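Local coordinates for protein carbamate kinase (Mycoplasma penetrans, PDB 4AXS) that probably catalyses the reversible transfer of phosphate between ATP and carbamate, interconverting carbamate and carbamoyl phosphate, at residues N34-N39 and E45-P50; N279-D284 and K294-M299. All coordinates share one frame; numbering follows the deposited sequence.

Interaction 1 of 2, residues N34-N39 and E45-P50; sequences NALGDN and ELVKIP. With SO4 (sulfate ion), chain C.
Leu-46 lays its isobutyl group against the backbone of the turn at Ala-35 to Gly-37, and no hydrogen bond crosses between the two segments. Its CD2 methyl sits over one face of the peptide joining Leu-36 to Gly-37, with Leu-46 CD2 3.3 Å from Leu-36 C and also 3.3 Å from Gly-37 N. Leu-46 CB lies 3.3 Å from Ala-35 O. Gly-37, at a positive phi of 94°, has no side chain on the side where the Leu-46 methyl lies. Further apolar packing is looser: Leu-36 CD2 meets Val-47 CB at 4.3 Å, and both side chains continue onto helix 96-121, Leu-36 at Ile-107 and Val-47 at Met-111 and Ala-114.

Polar interactions lie around this patch. On the helical side, Lys-48 NZ forms a salt bridge of 2.8 Å with Glu-45 OE2, approaching the carboxylate from its syn side but 29° out of its plane. At the other end of the turn, Asn-39 is the N-cap of helix 40-46, its OD1 accepting from the backbone N of Gln-42. Asn-34 faces a sulfate instead: with CG beside the backbone N (chi1 -52°), the amide donates a hydrogen bond from ND2 to sulfate O2 at 3.2 Å. Thr-252 OG1 is a second partner of that ion.

This is the glycine-rich loop after the first strand of the amino acid kinase fold, folded back on the helix that follows; the sulfate, probably from the crystallisation liquor, is consistent with a phosphate-binding place in the active site.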
# COMPACT_ATOMS: atom_id res chain seq x y z
N ASN A 34 -0.12 18.76 0.64
CA ASN A 34 -0.31 19.84 -0.32
C ASN A 34 0.83 19.87 -1.34
O ASN A 34 0.67 20.38 -2.45
CB ASN A 34 -0.43 21.20 0.37
CG ASN A 34 -1.48 21.22 1.48
OD1 ASN A 34 -2.53 20.58 1.38
ND2 ASN A 34 -1.20 21.97 2.54
N ALA A 35 1.97 19.32 -0.95
CA ALA A 35 3.11 19.20 -1.86
C ALA A 35 2.93 18.10 -2.92
O ALA A 35 3.73 17.98 -3.85
CB ALA A 35 4.38 18.98 -1.08
N LEU A 36 1.88 17.28 -2.79
CA LEU A 36 1.64 16.23 -3.77
C LEU A 36 0.57 16.62 -4.80
O LEU A 36 0.35 15.90 -5.80
CB LEU A 36 1.34 14.88 -3.10
CG LEU A 36 2.48 14.27 -2.26
CD1 LEU A 36 1.99 13.20 -1.30
CD2 LEU A 36 3.63 13.72 -3.12
N GLY A 37 -0.10 17.75 -4.58
CA GLY A 37 -0.97 18.31 -5.59
C GLY A 37 -2.44 17.96 -5.55
O GLY A 37 -3.01 17.66 -4.50
N ASP A 38 -3.07 18.02 -6.72
CA ASP A 38 -4.53 17.97 -6.85
C ASP A 38 -5.01 16.77 -7.67
O ASP A 38 -6.14 16.30 -7.51
CB ASP A 38 -5.01 19.24 -7.55
CG ASP A 38 -5.68 20.21 -6.60
OD1 ASP A 38 -5.03 20.66 -5.62
OD2 ASP A 38 -6.86 20.55 -6.86
N ASN A 39 -4.17 16.30 -8.58
CA ASN A 39 -4.55 15.23 -9.46
C ASN A 39 -3.38 14.31 -9.67
O ASN A 39 -2.24 14.70 -9.45
CB ASN A 39 -5.06 15.79 -10.80
CG ASN A 39 -4.05 16.71 -11.49
OD1 ASN A 39 -2.84 16.47 -11.45
ND2 ASN A 39 -4.55 17.76 -12.12
N GLU A 45 4.16 14.43 -11.40
CA GLU A 45 5.14 15.53 -11.50
C GLU A 45 5.76 16.02 -10.19
O GLU A 45 6.98 16.00 -10.03
CB GLU A 45 4.49 16.75 -12.14
CG GLU A 45 5.33 17.32 -13.26
CD GLU A 45 5.94 16.23 -14.14
OE1 GLU A 45 5.18 15.60 -14.91
OE2 GLU A 45 7.16 15.99 -14.05
N LEU A 46 4.92 16.45 -9.26
CA LEU A 46 5.41 17.04 -8.01
C LEU A 46 6.37 16.07 -7.31
O LEU A 46 7.43 16.48 -6.85
CB LEU A 46 4.22 17.37 -7.10
CG LEU A 46 3.52 18.73 -7.30
CD1 LEU A 46 3.65 19.29 -8.71
CD2 LEU A 46 2.06 18.66 -6.90
N VAL A 47 6.03 14.80 -7.26
CA VAL A 47 6.79 13.87 -6.45
C VAL A 47 8.27 13.74 -6.86
O VAL A 47 9.10 13.29 -6.08
CB VAL A 47 6.10 12.48 -6.36
CG1 VAL A 47 6.09 11.77 -7.73
CG2 VAL A 47 6.76 11.61 -5.31
N LYS A 48 8.60 14.15 -8.09
CA LYS A 48 9.98 14.01 -8.55
C LYS A 48 10.91 14.81 -7.64
O LYS A 48 11.96 14.31 -7.24
CB LYS A 48 10.16 14.51 -9.99
CG LYS A 48 9.00 14.28 -10.94
CD LYS A 48 8.98 12.86 -11.50
CE LYS A 48 8.17 12.83 -12.78
NZ LYS A 48 8.80 13.69 -13.83
N ILE A 49 10.51 16.04 -7.33
CA ILE A 49 11.33 16.97 -6.53
C ILE A 49 11.80 16.38 -5.19
O ILE A 49 13.00 16.30 -4.93
CB ILE A 49 10.62 18.32 -6.27
CG1 ILE A 49 10.57 19.16 -7.55
CG2 ILE A 49 11.34 19.10 -5.18
CD1 ILE A 49 11.95 19.44 -8.13
N PRO A 50 10.86 15.96 -4.35
CA PRO A 50 11.26 15.34 -3.08
C PRO A 50 12.19 14.13 -3.32
O PRO A 50 13.17 13.94 -2.60
CB PRO A 50 9.94 14.86 -2.49
CG PRO A 50 8.89 15.71 -3.15
CD PRO A 50 9.39 16.00 -4.51
S SO4 C . 2.24 22.17 4.51
O1 SO4 C . 3.39 22.96 4.91
O2 SO4 C . 1.86 22.59 3.16
O3 SO4 C . 2.60 20.75 4.54
O4 SO4 C . 1.12 22.39 5.44

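Interaction 2 of 2, residues N279-D284 and K294-M299; sequences NFINQD and KIKAAM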
# COMPACT_ATOMS: atom_id res chain seq x y z
N ASN A 279 6.95 28.70 25.61
CA ASN A 279 6.47 30.06 25.78
C ASN A 279 5.80 30.58 24.52
O ASN A 279 4.67 31.08 24.56
CB ASN A 279 7.61 30.98 26.20
CG ASN A 279 8.22 30.56 27.52
OD1 ASN A 279 7.51 30.22 28.46
ND2 ASN A 279 9.56 30.58 27.59
N PHE A 280 6.50 30.46 23.39
CA PHE A 280 5.92 30.88 22.12
C PHE A 280 4.52 30.28 21.95
O PHE A 280 3.59 30.95 21.48
CB PHE A 280 6.82 30.46 20.96
CG PHE A 280 8.07 31.27 20.83
CD1 PHE A 280 8.06 32.64 21.12
CD2 PHE A 280 9.25 30.68 20.40
CE1 PHE A 280 9.23 33.42 20.99
CE2 PHE A 280 10.42 31.45 20.26
CZ PHE A 280 10.41 32.82 20.56
N ILE A 281 4.37 29.03 22.35
CA ILE A 281 3.10 28.32 22.26
C ILE A 281 2.08 28.88 23.25
O ILE A 281 0.89 28.99 22.95
CB ILE A 281 3.30 26.81 22.53
CG1 ILE A 281 4.11 26.17 21.40
CG2 ILE A 281 1.96 26.11 22.73
CD1 ILE A 281 4.57 24.77 21.71
N ASN A 282 2.55 29.25 24.44
CA ASN A 282 1.70 29.91 25.43
C ASN A 282 1.05 31.17 24.86
O ASN A 282 -0.12 31.46 25.15
CB ASN A 282 2.51 30.29 26.68
CG ASN A 282 2.85 29.09 27.54
OD1 ASN A 282 2.52 27.94 27.19
ND2 ASN A 282 3.51 29.34 28.68
N GLN A 283 1.80 31.90 24.06
CA GLN A 283 1.30 33.16 23.53
C GLN A 283 0.76 33.00 22.14
O GLN A 283 0.67 33.98 21.40
CB GLN A 283 2.35 34.26 23.58
CG GLN A 283 3.55 34.02 22.68
CD GLN A 283 4.81 34.67 23.24
OE1 GLN A 283 4.88 34.94 24.43
NE2 GLN A 283 5.79 34.92 22.39
N ASP A 284 0.41 31.77 21.79
CA ASP A 284 -0.27 31.49 20.53
C ASP A 284 0.50 31.98 19.32
O ASP A 284 -0.07 32.52 18.38
CB ASP A 284 -1.67 32.10 20.55
CG ASP A 284 -2.66 31.26 21.33
OD1 ASP A 284 -3.14 30.23 20.78
OD2 ASP A 284 -2.97 31.64 22.48
N LYS A 294 3.26 20.71 13.84
CA LYS A 294 4.60 20.43 13.34
C LYS A 294 5.63 20.77 14.40
O LYS A 294 6.59 20.03 14.63
CB LYS A 294 4.90 21.22 12.07
CG LYS A 294 3.77 21.25 11.06
CD LYS A 294 4.13 22.13 9.87
CE LYS A 294 3.74 21.46 8.57
NZ LYS A 294 2.31 21.03 8.59
N ILE A 295 5.42 21.91 15.04
CA ILE A 295 6.27 22.34 16.13
C ILE A 295 6.23 21.31 17.25
O ILE A 295 7.27 20.79 17.67
CB ILE A 295 5.78 23.69 16.68
CG1 ILE A 295 5.99 24.79 15.64
CG2 ILE A 295 6.47 24.02 18.01
CD1 ILE A 295 7.40 24.87 15.12
N LYS A 296 5.03 21.03 17.73
CA LYS A 296 4.85 20.10 18.83
C LYS A 296 5.47 18.74 18.52
O LYS A 296 6.24 18.20 19.32
CB LYS A 296 3.36 19.96 19.14
CG LYS A 296 2.75 21.19 19.80
CD LYS A 296 1.22 21.10 19.82
CE LYS A 296 0.63 21.65 21.11
NZ LYS A 296 -0.87 21.61 21.09
N ALA A 297 5.15 18.20 17.35
CA ALA A 297 5.76 16.95 16.90
C ALA A 297 7.29 17.03 16.83
O ALA A 297 7.98 16.06 17.11
CB ALA A 297 5.19 16.52 15.54
N ALA A 298 7.82 18.19 16.44
CA ALA A 298 9.27 18.36 16.40
C ALA A 298 9.84 18.35 17.81
O ALA A 298 10.95 17.86 18.03
CB ALA A 298 9.63 19.64 15.68
N MET A 299 9.08 18.89 18.75
CA MET A 299 9.48 18.92 20.16
C MET A 299 9.48 17.50 20.72
O MET A 299 10.45 17.06 21.34
CB MET A 299 8.53 19.84 20.96
CG MET A 299 8.70 21.32 20.59
SD MET A 299 7.44 22.52 21.12
CE MET A 299 7.44 22.42 22.91
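Helix-to-helix packing near the end of helix 274-282 brings Ile-281 against helix 292-302, whose Ile-295, Lys-296 and Met-299 receive it. The Ile-281 side chain enters by its CD1 methyl, carried forward by an extended chain (chi2 169°). Ile-281 and Met-299 reach toward each other tip to tip, Ile-281 CD1 lying 3.7 Å from Met-299 SD. A bend at the thioether (chi3 61°) brings Met-299 CE to 3.9 Å from the same CD1, and thus both atoms of the methionine end share one methyl. From the preceding turn, Ile-295 CG2 approaches Ile-281 CD1 at 4.2 Å. The aliphatic part of Lys-296 borders the cluster, its CG 4.4 Å from Ile-281 CD1.

Ile-295 and Met-299 also touch Leu-277, on the same helix as Ile-281, while Ile-295 rests in addition on Ile-312 of strand 309-313. Just beyond Ile-281, a Schellman motif ends the helix: Asp-284 is its positive-phi C-prime residue, Gln-285 N bonds to Phe-280 O, and Asp-284 N to Ile-281 O at 3.1 Å.

With no hydrogen bond or salt bridge between the segments, the contact depends on dispersion and the burial of apolar surface, and has no directional bond to fix it.

Together the two contacts illustrate how apolar packing is adapted to its place in the fold. Both are partly buried and neither has a hydrogen bond between its segments, yet interaction 1 sets a leucine methyl on the face of a peptide, whereas interaction 2 is made between side chains, with no backbone atom taking part. They hold different elements: the turn after strand 27-31 with the helices that follow, and helix 274-282 with helix 292-302. The centres of interactions 1 and 2 lie about 27 Å apart. The sulfate lies between segments 34-39 and 294-299: Asn-34 ND2 donates a hydrogen bond to it and Lys-294 NZ makes a long, weak ion pair, although neither residue takes part in the packing itself.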